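Uncharacterized conserved protein (Staphylococcus epidermidis, PDB 3FRM) is of unknown function but carries a GNAT-type acetyltransferase domain, so it probably transfers an acetyl group from acetyl-CoA or descends from enzymes that do. Local coordinates at residues A[136-141]-A[194-199]; A[188-193]-A[210-215]. One frame throughout, in Å; residues are numbered along the deposited sequence.

Overall arrangement
Contacts 1 and 2 lie about 18 Å apart, centre to centre, and both use strand 188-195, its later part in contact 1 and its earlier part in contact 2. Contact 1 brings the loop after helix 129-136 against the end of this strand, near the surface; contact 2 packs helix 204-216 on the strand in the interior. Along the chain the order is 136-141, 188-193, 194-199, 210-215, with the segments of the two contacts alternating. They meet directly, since Phe139 CE2 lies 3.7 Å from Gly192 O, at the corner where the strand turns. One strand thus carries, along its length, a loop from before it and the helix that follows it in the beta-alpha-beta crossover.

Contact 1: residues A[136-141]-A[194-199]; sequences YDAFAR and GVLEEF
Two small apolar touches, Phe139 on Gly194 and Ala138 on Leu196, make up this surface contact between the loop joining helices 129-136 and 145-158 and the end of strand 188-195. It buries 159 Å², both sides summed, and is carried by van der Waals packing.

The Phe139 ring makes the first touch with its far end: CZ lies 3.4 Å from Gly194 CA, while CE1 is 4.0 Å from the same CA. The approach is oblique. With chi1 at -80°, CG stands beside the backbone N and anti to the carbonyl carbon, which swings the ring nearer the strand than the start of the side chain would suggest. Gly194, having no side chain, presents bare backbone here, its N 3.6 Å from Phe139 CZ. In the second touch the methyl of Ala138, directed toward 194-199, meets one branch of Leu196, CB to CD2, at 3.5 Å.

The loop begins with a type I beta turn from Tyr136 to Phe139, closed by Phe139 N to Tyr136 O at 3.0 Å. Strand 188-195 lies in the mixed sheet that runs through the chain, in the part matching the GNAT family. Its backbone pairs with strand 174-183, Gly194 with Ile178, and the pairing continues one residue past the strand end, Leu196 with Val176; Phe139 also rests on Ile178. Behind the turn, Arg141 NH2 donates to Asp137 O at 2.7 Å (N-H...O angle 150°), in the carbonyl plane on a lone pair but tilted from the guanidinium plane. Arg141 NH1 forms a salt bridge with Asp145, so the guanidinium group links the turn to the start of helix 145-158.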
# COMPACT_ATOMS: atom_id res chain seq x y z
N TYR A 136 -4.87 -8.84 18.58
CA TYR A 136 -3.81 -7.88 18.55
C TYR A 136 -2.43 -8.54 18.40
O TYR A 136 -1.63 -8.11 17.56
CB TYR A 136 -3.89 -6.98 19.79
CG TYR A 136 -2.91 -5.89 19.69
CD1 TYR A 136 -3.15 -4.77 18.87
CD2 TYR A 136 -1.70 -6.00 20.35
CE1 TYR A 136 -2.17 -3.77 18.74
CE2 TYR A 136 -0.75 -5.02 20.25
CZ TYR A 136 -0.97 -3.92 19.44
OH TYR A 136 0.04 -2.99 19.38
N ASP A 137 -2.23 -9.63 19.14
CA ASP A 137 -1.01 -10.45 19.17
C ASP A 137 -0.53 -11.00 17.86
O ASP A 137 0.66 -11.24 17.69
CB ASP A 137 -1.21 -11.66 20.11
CG ASP A 137 -0.44 -11.52 21.36
OD1 ASP A 137 0.12 -12.52 21.90
OD2 ASP A 137 -0.35 -10.35 21.80
N ALA A 138 -1.48 -11.20 16.95
CA ALA A 138 -1.26 -11.68 15.58
C ALA A 138 -0.74 -10.64 14.64
O ALA A 138 -0.24 -11.01 13.59
CB ALA A 138 -2.54 -12.22 15.03
N PHE A 139 -0.88 -9.36 14.97
CA PHE A 139 -0.50 -8.26 14.08
C PHE A 139 1.00 -8.13 13.79
O PHE A 139 1.84 -8.46 14.64
CB PHE A 139 -0.88 -6.93 14.72
CG PHE A 139 -2.32 -6.57 14.60
CD1 PHE A 139 -3.31 -7.56 14.58
CD2 PHE A 139 -2.69 -5.21 14.53
CE1 PHE A 139 -4.67 -7.21 14.46
CE2 PHE A 139 -4.02 -4.83 14.43
CZ PHE A 139 -5.02 -5.83 14.39
N ALA A 140 1.34 -7.59 12.63
CA ALA A 140 2.73 -7.28 12.30
C ALA A 140 3.40 -6.59 13.50
O ALA A 140 2.75 -5.84 14.25
CB ALA A 140 2.82 -6.39 11.04
N ARG A 141 4.68 -6.86 13.72
CA ARG A 141 5.37 -6.18 14.79
C ARG A 141 6.60 -5.45 14.25
O ARG A 141 7.72 -5.97 14.33
CB ARG A 141 5.73 -7.15 15.88
CG ARG A 141 4.54 -7.78 16.52
CD ARG A 141 4.98 -8.75 17.59
NE ARG A 141 3.84 -9.50 18.08
CZ ARG A 141 3.87 -10.40 19.07
NH1 ARG A 141 5.04 -10.69 19.74
NH2 ARG A 141 2.72 -11.02 19.38
N GLY A 194 -7.81 -4.69 12.38
CA GLY A 194 -7.23 -5.86 11.75
C GLY A 194 -8.05 -7.13 11.92
O GLY A 194 -8.77 -7.32 12.91
N VAL A 195 -7.90 -8.00 10.94
CA VAL A 195 -8.57 -9.27 10.92
C VAL A 195 -7.46 -10.33 10.80
O VAL A 195 -6.51 -10.14 10.07
CB VAL A 195 -9.51 -9.31 9.71
CG1 VAL A 195 -10.15 -10.67 9.55
CG2 VAL A 195 -10.59 -8.25 9.84
N LEU A 196 -7.58 -11.43 11.52
CA LEU A 196 -6.56 -12.50 11.48
C LEU A 196 -6.44 -13.02 10.06
O LEU A 196 -7.45 -13.13 9.34
CB LEU A 196 -6.98 -13.68 12.38
CG LEU A 196 -7.21 -13.48 13.86
CD1 LEU A 196 -7.72 -14.78 14.49
CD2 LEU A 196 -5.85 -13.05 14.52
N GLU A 197 -5.22 -13.40 9.68
CA GLU A 197 -4.92 -13.70 8.29
C GLU A 197 -5.90 -14.71 7.73
O GLU A 197 -6.63 -14.44 6.76
CB GLU A 197 -3.51 -14.19 8.11
CG GLU A 197 -2.80 -13.59 6.88
CD GLU A 197 -1.46 -14.29 6.55
OE1 GLU A 197 -0.60 -14.53 7.46
OE2 GLU A 197 -1.26 -14.58 5.35
N GLU A 198 -5.92 -15.87 8.37
CA GLU A 198 -6.83 -16.93 7.99
C GLU A 198 -8.31 -16.50 7.82
O GLU A 198 -9.09 -17.17 7.14
CB GLU A 198 -6.70 -18.11 8.96
CG GLU A 198 -6.84 -17.72 10.43
CD GLU A 198 -5.50 -17.41 11.14
OE1 GLU A 198 -5.18 -18.16 12.08
OE2 GLU A 198 -4.77 -16.43 10.78
N PHE A 199 -8.70 -15.37 8.37
CA PHE A 199 -10.10 -14.99 8.23
C PHE A 199 -10.29 -13.78 7.35
O PHE A 199 -11.35 -13.14 7.36
CB PHE A 199 -10.73 -14.76 9.59
CG PHE A 199 -11.00 -16.04 10.37
CD1 PHE A 199 -12.18 -16.74 10.18
CD2 PHE A 199 -10.09 -16.49 11.30
CE1 PHE A 199 -12.44 -17.90 10.91
CE2 PHE A 199 -10.33 -17.67 12.04
CZ PHE A 199 -11.50 -18.38 11.84

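Contact 2: residues A[188-193]-A[210-215]; sequences IEIDGF and AYVGRM
Ile188 and Ile190 on strand 188-195 meet Met215 and Val212 on helix 204-216 in apolar packing that buries 161 Å², both sides summed. The two pairs are separate. Ile190 CG2 lies 3.6 Å from Val212 CG1 and 4.1 Å from Val212 CG2, so a single methyl faces both branches of the valine, the two side chains meeting at a slant. In Ile188, CG1 is anti to the backbone N (chi1 173°), which carries the longer branch out toward the helix, where its CD1 comes within 3.6 Å of Met215 CE; these two chains cross at about a right angle. Met215 is a selenomethionine whose chain bends at chi3 (-32°), and the methyl beyond the selenium makes the touch.

Helix and strand belong to the beta-alpha-beta crossover of strand 188-195, helix 204-216 and strand 221-225. In GNAT proteins a strand-loop-helix unit of this kind usually holds the pyrophosphate of acetyl-CoA; the loop between strand 188-195 and helix 204-216 is consistent with this, although no acetyl-CoA is bound here. The CA atoms of Ile190 and Val212 are 8.3 Å apart, a separation bridged by their side chains.

The backbone hydrogen bonds are regular pairings. Within the helix, Arg214 N bonds to Ala210 O at 2.8 Å and Met215 N to Tyr211 O at 3.0 Å. Strand 221-225 is the parallel neighbour, where Ile188 and Ile190 bond to Ile222, and strand 174-183 the antiparallel one, where Glu189 bonds to Ile182.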
# COMPACT_ATOMS: atom_id res chain seq x y z
N ILE A 188 -16.08 10.23 13.17
CA ILE A 188 -15.58 9.07 13.84
C ILE A 188 -14.32 8.51 13.17
O ILE A 188 -14.23 8.36 11.94
CB ILE A 188 -16.71 8.08 14.07
CG1 ILE A 188 -16.24 6.75 14.62
CG2 ILE A 188 -17.57 7.93 12.82
CD1 ILE A 188 -17.42 6.17 15.40
N GLU A 189 -13.31 8.22 14.00
CA GLU A 189 -12.07 7.75 13.49
C GLU A 189 -11.85 6.33 13.92
O GLU A 189 -12.10 5.97 15.07
CB GLU A 189 -10.94 8.62 13.98
CG GLU A 189 -9.62 8.33 13.32
CD GLU A 189 -8.47 8.86 14.17
OE1 GLU A 189 -8.66 9.96 14.76
OE2 GLU A 189 -7.40 8.19 14.28
N ILE A 190 -11.44 5.50 12.96
CA ILE A 190 -11.01 4.17 13.26
C ILE A 190 -9.48 4.10 13.28
O ILE A 190 -8.79 4.95 12.71
CB ILE A 190 -11.69 3.07 12.40
CG1 ILE A 190 -11.56 3.30 10.91
CG2 ILE A 190 -13.21 3.03 12.66
CD1 ILE A 190 -11.75 2.03 10.08
N ASP A 191 -8.97 3.12 13.98
CA ASP A 191 -7.56 2.96 14.13
C ASP A 191 -7.33 1.54 14.60
O ASP A 191 -8.15 0.96 15.32
CB ASP A 191 -7.06 3.94 15.20
CG ASP A 191 -5.56 4.02 15.26
OD1 ASP A 191 -5.01 3.84 16.38
OD2 ASP A 191 -4.90 4.23 14.21
N GLY A 192 -6.22 0.95 14.17
CA GLY A 192 -5.80 -0.34 14.70
C GLY A 192 -6.67 -1.46 14.17
O GLY A 192 -6.80 -2.49 14.81
N PHE A 193 -7.28 -1.25 12.99
CA PHE A 193 -8.16 -2.26 12.44
C PHE A 193 -7.37 -3.51 12.01
O PHE A 193 -6.37 -3.41 11.34
CB PHE A 193 -8.96 -1.68 11.29
CG PHE A 193 -9.72 -2.70 10.52
CD1 PHE A 193 -11.09 -2.83 10.68
CD2 PHE A 193 -9.05 -3.57 9.66
CE1 PHE A 193 -11.80 -3.77 9.96
CE2 PHE A 193 -9.74 -4.56 8.98
CZ PHE A 193 -11.12 -4.67 9.13
N ALA A 210 -19.26 -1.81 8.59
CA ALA A 210 -20.65 -1.39 8.62
C ALA A 210 -21.15 -1.12 10.03
O ALA A 210 -21.99 -0.24 10.22
CB ALA A 210 -21.55 -2.44 7.94
N TYR A 211 -20.67 -1.89 10.99
CA TYR A 211 -21.00 -1.66 12.38
C TYR A 211 -20.58 -0.25 12.79
O TYR A 211 -21.39 0.55 13.26
CB TYR A 211 -20.26 -2.69 13.23
CG TYR A 211 -20.66 -2.67 14.67
CD1 TYR A 211 -21.54 -3.64 15.18
CD2 TYR A 211 -20.15 -1.70 15.54
CE1 TYR A 211 -21.93 -3.62 16.51
CE2 TYR A 211 -20.54 -1.68 16.89
CZ TYR A 211 -21.44 -2.64 17.35
OH TYR A 211 -21.83 -2.65 18.67
N VAL A 212 -19.30 0.05 12.61
CA VAL A 212 -18.78 1.38 12.83
C VAL A 212 -19.67 2.40 12.09
O VAL A 212 -20.02 3.47 12.61
CB VAL A 212 -17.29 1.43 12.40
CG1 VAL A 212 -16.79 2.84 12.37
CG2 VAL A 212 -16.38 0.56 13.35
N GLY A 213 -20.08 2.05 10.87
CA GLY A 213 -20.89 2.93 10.06
C GLY A 213 -22.23 3.24 10.73
O GLY A 213 -22.71 4.40 10.65
N ARG A 214 -22.83 2.21 11.34
CA ARG A 214 -24.09 2.37 12.05
C ARG A 214 -23.91 3.21 13.30
O ARG A 214 -24.74 4.07 13.57
CB ARG A 214 -24.79 1.02 12.35
CG ARG A 214 -25.37 0.32 11.11
CD ARG A 214 -26.09 -0.98 11.43
NE ARG A 214 -25.31 -1.88 12.28
CZ ARG A 214 -24.47 -2.81 11.83
NH1 ARG A 214 -24.28 -2.99 10.53
NH2 ARG A 214 -23.81 -3.57 12.71
N MSE A 215 -22.81 3.03 14.02
CA MSE A 215 -22.51 3.94 15.11
C MSE A 215 -22.35 5.37 14.64
O MSE A 215 -22.74 6.29 15.34
CB MSE A 215 -21.25 3.56 15.86
CG MSE A 215 -21.31 2.28 16.55
SE MSE A 215 -19.55 1.93 17.34
CE MSE A 215 -18.35 2.77 16.07